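Local coordinates for cell surface protein (Putative S-layer protein) (Clostridioides difficile R20291, PDB 5NJL) that is a putative S-layer protein of the clostridial cell surface that shows cell adhesion in vitro and probably helps attachment to host cells, at residues Glu46-Leu51 / Glu72-Thr76; Glu69-Leu73 / Ile262-Asp266. All coordinates share one frame; numbering follows the deposited sequence.

Contact 1: residues Glu46-Leu51 / Glu72-Thr76; sequences ETLSKL and ELIVT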
ATOM      1  N   GLU A  46       8.623 -19.804   2.266  1.00 41.93           N
ATOM      2  CA  GLU A  46       9.253 -20.091   3.572  1.00 45.68           C
ATOM      3  C   GLU A  46       9.874 -18.845   4.172  1.00 46.42           C
ATOM      4  O   GLU A  46       9.851 -18.672   5.403  1.00 44.24           O
ATOM      5  CB  GLU A  46      10.323 -21.185   3.441  1.00 51.50           C
ATOM      6  CG  GLU A  46       9.755 -22.580   3.193  1.00 58.18           C
ATOM      7  CD  GLU A  46      10.735 -23.516   2.489  1.00 65.18           C
ATOM      8  OE1 GLU A  46      11.968 -23.324   2.632  1.00 72.29           O
ATOM      9  OE2 GLU A  46      10.271 -24.440   1.783  1.00 62.89           O
ATOM     10  N   THR A  47      10.425 -17.986   3.302  1.00 45.41           N
ATOM     11  CA  THR A  47      11.050 -16.725   3.711  1.00 47.03           C
ATOM     12  C   THR A  47      10.695 -15.602   2.740  1.00 46.49           C
ATOM     13  O   THR A  47      10.158 -15.858   1.656  1.00 43.03           O
ATOM     14  CB  THR A  47      12.583 -16.852   3.709  1.00 50.02           C
ATOM     15  OG1 THR A  47      13.051 -17.019   2.358  1.00 50.44           O
ATOM     16  CG2 THR A  47      13.032 -18.056   4.571  1.00 50.71           C
ATOM     17  N   LEU A  48      11.022 -14.372   3.128  1.00 45.96           N
ATOM     18  CA  LEU A  48      10.830 -13.196   2.259  1.00 50.38           C
ATOM     19  C   LEU A  48      11.633 -13.241   0.960  1.00 49.15           C
ATOM     20  O   LEU A  48      11.247 -12.591  -0.004  1.00 52.78           O
ATOM     21  CB  LEU A  48      11.123 -11.895   3.011  1.00 48.79           C
ATOM     22  CG  LEU A  48      10.087 -11.531   4.078  1.00 51.91           C
ATOM     23  CD1 LEU A  48      10.640 -10.499   5.058  1.00 53.67           C
ATOM     24  CD2 LEU A  48       8.794 -11.039   3.444  1.00 49.57           C
ATOM     25  N   SER A  49      12.714 -14.017   0.919  1.00 48.66           N
ATOM     26  CA  SER A  49      13.479 -14.232  -0.314  1.00 50.02           C
ATOM     27  C   SER A  49      13.001 -15.400  -1.176  1.00 49.56           C
ATOM     28  O   SER A  49      13.575 -15.641  -2.228  1.00 50.34           O
ATOM     29  CB  SER A  49      14.963 -14.446   0.021  1.00 55.55           C
ATOM     30  OG  SER A  49      15.483 -13.318   0.699  1.00 61.18           O
ATOM     31  N   LYS A  50      11.980 -16.139  -0.742  1.00 46.87           N
ATOM     32  CA  LYS A  50      11.510 -17.298  -1.500  1.00 49.23           C
ATOM     33  C   LYS A  50       9.994 -17.237  -1.720  1.00 46.40           C
ATOM     34  O   LYS A  50       9.314 -18.259  -1.708  1.00 46.18           O
ATOM     35  CB  LYS A  50      11.924 -18.588  -0.776  1.00 55.57           C
ATOM     36  CG  LYS A  50      13.430 -18.718  -0.557  1.00 59.58           C
ATOM     37  CD  LYS A  50      13.794 -19.932   0.287  1.00 65.77           C
ATOM     38  CE  LYS A  50      13.689 -21.228  -0.503  1.00 71.30           C
ATOM     39  NZ  LYS A  50      14.535 -22.292   0.102  1.00 74.53           N
ATOM     40  N   LEU A  51       9.467 -16.033  -1.929  1.00 42.93           N
ATOM     41  CA  LEU A  51       8.033 -15.857  -2.101  1.00 41.23           C
ATOM     42  C   LEU A  51       7.626 -16.236  -3.523  1.00 41.23           C
ATOM     43  O   LEU A  51       8.363 -15.997  -4.473  1.00 40.58           O
ATOM     44  CB  LEU A  51       7.629 -14.414  -1.808  1.00 41.78           C
ATOM     45  CG  LEU A  51       7.841 -13.902  -0.399  1.00 41.74           C
ATOM     46  CD1 LEU A  51       7.511 -12.420  -0.354  1.00 43.08           C
ATOM     47  CD2 LEU A  51       7.006 -14.681   0.603  1.00 41.61           C
ATOM     48  N   GLU A  72       7.774 -22.186   9.724  1.00 37.28           N
ATOM     49  CA  GLU A  72       6.966 -21.026   9.399  1.00 38.94           C
ATOM     50  C   GLU A  72       6.825 -20.779   7.903  1.00 36.59           C
ATOM     51  O   GLU A  72       7.591 -21.297   7.084  1.00 34.27           O
ATOM     52  CB  GLU A  72       7.532 -19.779  10.086  1.00 42.66           C
ATOM     53  CG  GLU A  72       8.951 -19.428   9.689  1.00 47.00           C
ATOM     54  CD  GLU A  72       9.526 -18.319  10.556  1.00 49.02           C
ATOM     55  OE1 GLU A  72       9.486 -18.435  11.804  1.00 54.59           O
ATOM     56  OE2 GLU A  72      10.033 -17.339   9.977  1.00 51.98           O
ATOM     57  N   LEU A  73       5.836 -19.949   7.594  1.00 35.45           N
ATOM     58  CA  LEU A  73       5.445 -19.610   6.225  1.00 38.86           C
ATOM     59  C   LEU A  73       5.181 -18.104   6.236  1.00 35.60           C
ATOM     60  O   LEU A  73       4.634 -17.594   7.217  1.00 39.78           O
ATOM     61  CB  LEU A  73       4.149 -20.362   5.909  1.00 41.46           C
ATOM     62  CG  LEU A  73       3.719 -20.760   4.515  1.00 48.06           C
ATOM     63  CD1 LEU A  73       4.836 -21.511   3.794  1.00 48.22           C
ATOM     64  CD2 LEU A  73       2.454 -21.612   4.614  1.00 47.75           C
ATOM     65  N   ILE A  74       5.569 -17.405   5.173  1.00 35.00           N
ATOM     66  CA  ILE A  74       5.323 -15.968   5.044  1.00 35.21           C
ATOM     67  C   ILE A  74       4.269 -15.773   3.957  1.00 31.75           C
ATOM     68  O   ILE A  74       4.389 -16.374   2.904  1.00 30.45           O
ATOM     69  CB  ILE A  74       6.612 -15.212   4.628  1.00 39.94           C
ATOM     70  CG1 ILE A  74       7.759 -15.466   5.624  1.00 44.12           C
ATOM     71  CG2 ILE A  74       6.358 -13.709   4.513  1.00 40.10           C
ATOM     72  CD1 ILE A  74       7.542 -14.846   6.986  1.00 45.65           C
ATOM     73  N   VAL A  75       3.240 -14.978   4.240  1.00 32.68           N
ATOM     74  CA  VAL A  75       2.213 -14.620   3.247  1.00 32.63           C
ATOM     75  C   VAL A  75       2.247 -13.095   3.069  1.00 32.60           C
ATOM     76  O   VAL A  75       2.124 -12.369   4.064  1.00 33.15           O
ATOM     77  CB  VAL A  75       0.802 -15.045   3.711  1.00 32.25           C
ATOM     78  CG1 VAL A  75      -0.262 -14.652   2.697  1.00 32.96           C
ATOM     79  CG2 VAL A  75       0.748 -16.546   4.000  1.00 33.86           C
ATOM     80  N   THR A  76       2.416 -12.615   1.830  1.00 31.81           N
ATOM     81  CA  THR A  76       2.267 -11.169   1.546  1.00 31.73           C
ATOM     82  C   THR A  76       1.023 -10.885   0.720  1.00 30.70           C
ATOM     83  O   THR A  76       0.655 -11.673  -0.146  1.00 31.94           O
ATOM     84  CB  THR A  76       3.514 -10.568   0.884  1.00 31.88           C
ATOM     85  OG1 THR A  76       3.673 -11.059  -0.448  1.00 31.43           O
ATOM     86  CG2 THR A  76       4.762 -10.913   1.702  1.00 32.68           C
TER
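The turn that links strands 40-45 and 52-54 folds over one face of strand 72-79, with Leu-48 and Leu-51 resting on Ile-74. No hydrogen bond joins the two segments; methyl and methylene groups make most of the contacts. Leu-48 CD2 lies 3.8 Å from Ile-74 CG2, and the two side chains cross at about a right angle. Leu-51, just past the turn, places CD2 4.1 Å from Ile-74 CB. The other branch, Leu-51 CD1, meets Thr-76 CG2 tip to tip at 3.7 Å. Ile-74 CG1 lies beside the backbone N (chi1 -57°), which brings it within 3.8 Å of Glu-46 O and close to Thr-47 CA. A type I turn from Thr-47 to Lys-50 shapes the loop, closed by Lys-50 N to Thr-47 O at 3.0 Å. Leu-73 and Val-75 point to the opposite face of the strand, where helix 57-65 covers them. Backbone bonds from Ile-74 to Gly-45 and from Thr-76 to Lys-43 tie the strand to its sheet neighbour. This is a beta-hairpin connection whose leucines cover part of a mixed five-strand sheet, on the face opposite helix 57-65.

Contact 2: residues Glu69-Leu73 / Ile262-Asp266; sequences ENKEL and IKYTD. With SO4 (sulfate ion), chain R.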
ATOM      1  N   GLU A  69       6.320 -28.745  12.586  1.00 39.48           N
ATOM      2  CA  GLU A  69       6.478 -28.226  13.959  1.00 39.85           C
ATOM      3  C   GLU A  69       7.636 -27.242  14.012  1.00 34.11           C
ATOM      4  O   GLU A  69       8.718 -27.510  13.484  1.00 32.91           O
ATOM      5  CB  GLU A  69       6.693 -29.375  14.962  1.00 44.65           C
ATOM      6  CG  GLU A  69       5.514 -30.348  15.106  1.00 51.31           C
ATOM      7  CD  GLU A  69       4.233 -29.727  15.668  1.00 56.50           C
ATOM      8  OE1 GLU A  69       4.289 -28.669  16.338  1.00 63.59           O
ATOM      9  OE2 GLU A  69       3.147 -30.307  15.439  1.00 64.38           O
ATOM     10  N   ASN A  70       7.399 -26.073  14.602  1.00 35.21           N
ATOM     11  CA  ASN A  70       8.399 -24.987  14.679  1.00 35.41           C
ATOM     12  C   ASN A  70       8.931 -24.541  13.316  1.00 36.16           C
ATOM     13  O   ASN A  70      10.040 -24.002  13.224  1.00 35.64           O
ATOM     14  CB  ASN A  70       9.551 -25.334  15.665  1.00 38.16           C
ATOM     15  CG  ASN A  70       9.370 -24.699  17.050  1.00 37.57           C
ATOM     16  OD1 ASN A  70       8.586 -23.774  17.235  1.00 37.02           O
ATOM     17  ND2 ASN A  70      10.092 -25.208  18.026  1.00 37.55           N
ATOM     18  N   LYS A  71       8.127 -24.749  12.269  1.00 35.68           N
ATOM     19  CA  LYS A  71       8.411 -24.161  10.948  1.00 37.05           C
ATOM     20  C   LYS A  71       7.467 -22.977  10.744  1.00 35.59           C
ATOM     21  O   LYS A  71       6.500 -22.780  11.505  1.00 32.34           O
ATOM     22  CB  LYS A  71       8.234 -25.175   9.817  1.00 41.03           C
ATOM     23  CG  LYS A  71       9.101 -26.430   9.948  1.00 44.49           C
ATOM     24  CD  LYS A  71      10.579 -26.101   9.903  1.00 46.18           C
ATOM     25  CE  LYS A  71      11.394 -27.377   9.845  1.00 53.36           C
ATOM     26  NZ  LYS A  71      12.835 -27.054   9.742  1.00 57.58           N
ATOM     27  N   GLU A  72       7.774 -22.186   9.724  1.00 37.28           N
ATOM     28  CA  GLU A  72       6.966 -21.026   9.399  1.00 38.94           C
ATOM     29  C   GLU A  72       6.825 -20.779   7.903  1.00 36.59           C
ATOM     30  O   GLU A  72       7.591 -21.297   7.084  1.00 34.27           O
ATOM     31  CB  GLU A  72       7.532 -19.779  10.086  1.00 42.66           C
ATOM     32  CG  GLU A  72       8.951 -19.428   9.689  1.00 47.00           C
ATOM     33  CD  GLU A  72       9.526 -18.319  10.556  1.00 49.02           C
ATOM     34  OE1 GLU A  72       9.486 -18.435  11.804  1.00 54.59           O
ATOM     35  OE2 GLU A  72      10.033 -17.339   9.977  1.00 51.98           O
ATOM     36  N   LEU A  73       5.836 -19.949   7.594  1.00 35.45           N
ATOM     37  CA  LEU A  73       5.445 -19.610   6.225  1.00 38.86           C
ATOM     38  C   LEU A  73       5.181 -18.104   6.236  1.00 35.60           C
ATOM     39  O   LEU A  73       4.634 -17.594   7.217  1.00 39.78           O
ATOM     40  CB  LEU A  73       4.149 -20.362   5.909  1.00 41.46           C
ATOM     41  CG  LEU A  73       3.719 -20.760   4.515  1.00 48.06           C
ATOM     42  CD1 LEU A  73       4.836 -21.511   3.794  1.00 48.22           C
ATOM     43  CD2 LEU A  73       2.454 -21.612   4.614  1.00 47.75           C
ATOM     44  N   ILE A 262      14.053 -18.137  20.513  1.00 41.36           N
ATOM     45  CA  ILE A 262      14.515 -19.500  20.736  1.00 41.80           C
ATOM     46  C   ILE A 262      13.347 -20.379  20.363  1.00 35.95           C
ATOM     47  O   ILE A 262      12.267 -20.251  20.945  1.00 36.60           O
ATOM     48  CB  ILE A 262      14.860 -19.805  22.219  1.00 44.43           C
ATOM     49  CG1 ILE A 262      15.597 -18.635  22.866  1.00 49.36           C
ATOM     50  CG2 ILE A 262      15.664 -21.104  22.325  1.00 43.39           C
ATOM     51  CD1 ILE A 262      15.387 -18.556  24.363  1.00 54.64           C
ATOM     52  N   LYS A 263      13.549 -21.219  19.364  1.00 37.98           N
ATOM     53  CA  LYS A 263      12.592 -22.276  19.048  1.00 39.67           C
ATOM     54  C   LYS A 263      13.117 -23.515  19.751  1.00 38.24           C
ATOM     55  O   LYS A 263      14.315 -23.801  19.694  1.00 36.20           O
ATOM     56  CB  LYS A 263      12.503 -22.524  17.545  1.00 42.58           C
ATOM     57  CG  LYS A 263      11.929 -21.341  16.778  1.00 47.02           C
ATOM     58  CD  LYS A 263      11.771 -21.617  15.278  1.00 50.75           C
ATOM     59  CE  LYS A 263      10.930 -20.520  14.620  1.00 55.27           C
ATOM     60  NZ  LYS A 263      10.427 -20.805  13.237  1.00 59.64           N
ATOM     61  N   TYR A 264      12.227 -24.241  20.414  1.00 35.71           N
ATOM     62  CA  TYR A 264      12.598 -25.512  21.026  1.00 33.69           C
ATOM     63  C   TYR A 264      11.379 -26.398  21.218  1.00 32.91           C
ATOM     64  O   TYR A 264      10.228 -25.930  21.166  1.00 30.92           O
ATOM     65  CB  TYR A 264      13.327 -25.275  22.358  1.00 33.69           C
ATOM     66  CG  TYR A 264      12.467 -24.732  23.479  1.00 34.70           C
ATOM     67  CD1 TYR A 264      12.240 -23.370  23.607  1.00 34.75           C
ATOM     68  CD2 TYR A 264      11.893 -25.585  24.433  1.00 32.92           C
ATOM     69  CE1 TYR A 264      11.476 -22.868  24.642  1.00 36.65           C
ATOM     70  CE2 TYR A 264      11.121 -25.085  25.473  1.00 32.65           C
ATOM     71  CZ  TYR A 264      10.912 -23.730  25.565  1.00 35.53           C
ATOM     72  OH  TYR A 264      10.164 -23.200  26.580  1.00 36.37           O
ATOM     73  N   THR A 265      11.652 -27.668  21.479  1.00 28.68           N
ATOM     74  CA  THR A 265      10.621 -28.635  21.823  1.00 30.24           C
ATOM     75  C   THR A 265      10.649 -28.822  23.351  1.00 30.64           C
ATOM     76  O   THR A 265      11.720 -29.117  23.926  1.00 28.64           O
ATOM     77  CB  THR A 265      10.880 -29.924  21.069  1.00 32.20           C
ATOM     78  OG1 THR A 265      10.834 -29.631  19.673  1.00 32.68           O
ATOM     79  CG2 THR A 265       9.834 -30.983  21.374  1.00 33.29           C
ATOM     80  N   ASP A 266       9.498 -28.611  24.000  1.00 27.77           N
ATOM     81  CA  ASP A 266       9.457 -28.615  25.462  1.00 28.05           C
ATOM     82  C   ASP A 266       9.401 -30.040  25.990  1.00 27.23           C
ATOM     83  O   ASP A 266       9.458 -31.008  25.220  1.00 26.99           O
ATOM     84  CB  ASP A 266       8.369 -27.668  26.032  1.00 27.83           C
ATOM     85  CG  ASP A 266       6.939 -28.231  25.950  1.00 29.72           C
ATOM     86  OD1 ASP A 266       6.710 -29.434  25.631  1.00 29.13           O
ATOM     87  OD2 ASP A 266       6.012 -27.422  26.222  1.00 33.20           O
TER
HETATM   88  S   SO4 R 417       6.424 -32.338  11.380  1.00108.71           S
HETATM   89  O1  SO4 R 417       6.697 -33.763  11.680  1.00114.76           O
HETATM   90  O2  SO4 R 417       6.985 -32.021  10.041  1.00103.13           O
HETATM   91  O3  SO4 R 417       7.079 -31.496  12.404  1.00107.22           O
HETATM   92  O4  SO4 R 417       4.957 -32.104  11.410  1.00106.12           O
HETATM   93  O   HOH W   1      11.837 -27.406  18.192  1.00 35.00           O
HETATM   94  O   HOH W   2       7.861 -21.340  14.102  1.00 51.55           O
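Lys-263 reaches from strand 258-265 to the segment that leads into strand 72-79, and its ammonium group bonds to both Glu-72 and Asn-70. Lys-263 NZ forms a salt bridge with Glu-72 OE1 at 2.9 Å, arriving from above the carboxylate plane. Lys-263 NZ also gives a hydrogen bond to Asn-70 O at 3.2 Å. It stands well above that carbonyl plane, 57° out of it. Water 2 is a third partner, 2.8 Å from Lys-263 NZ, and it also makes a weak bond to Lys-71 O. The lysine chain is extended beyond CG, which carries NZ from strand 258-265 to Glu-72 and Asn-70. The Glu-72 chain crosses it at about a right angle.

Asn-70 runs past the lysine in the opposite direction. Asn-70 ND2 lies 3.6 Å from Lys-263 CB and makes a weak bond to Tyr-264 O at 3.2 Å. Water 1 extends this link, accepting from Asn-70 ND2 at 2.8 Å and meeting Thr-265 OG1.

Farther out, Ser-214 OG holds Asn-70 OD1 and Ile-272 O takes a bond from ND2, so both ends of the amide are fixed. Backbone bonds to Asn-213 hold Asn-70 and Lys-71. At the outer edge, Glu-69 N binds a sulfate, probably from the crystallisation liquor, with O3 at 2.9 Å. A lysine bridging a carboxylate and a backbone carbonyl, beside an asparagine amide bonded at both its oxygen and its nitrogen, forms a polar junction between two beta-sheets of this elongated multidomain protein.

Overall arrangement
Contacts 1 and 2 meet on strand 72-79, where segments 69-73 and 72-76 overlap at Glu-72 and Leu-73. Their centres are about 16 Å apart. Contact 1 packs the loop 46-51 on a face of the five-strand sheet. Contact 2 lies at the start of the same strand and joins that sheet to the four-strand sheet containing strand 258-265. The first is largely apolar and partly buried, while the second is polar and at the surface. Their centres lie about 18 and 31 Å from the centre of the chain, on the same side of it. The sulfate sits at the contact 2 end.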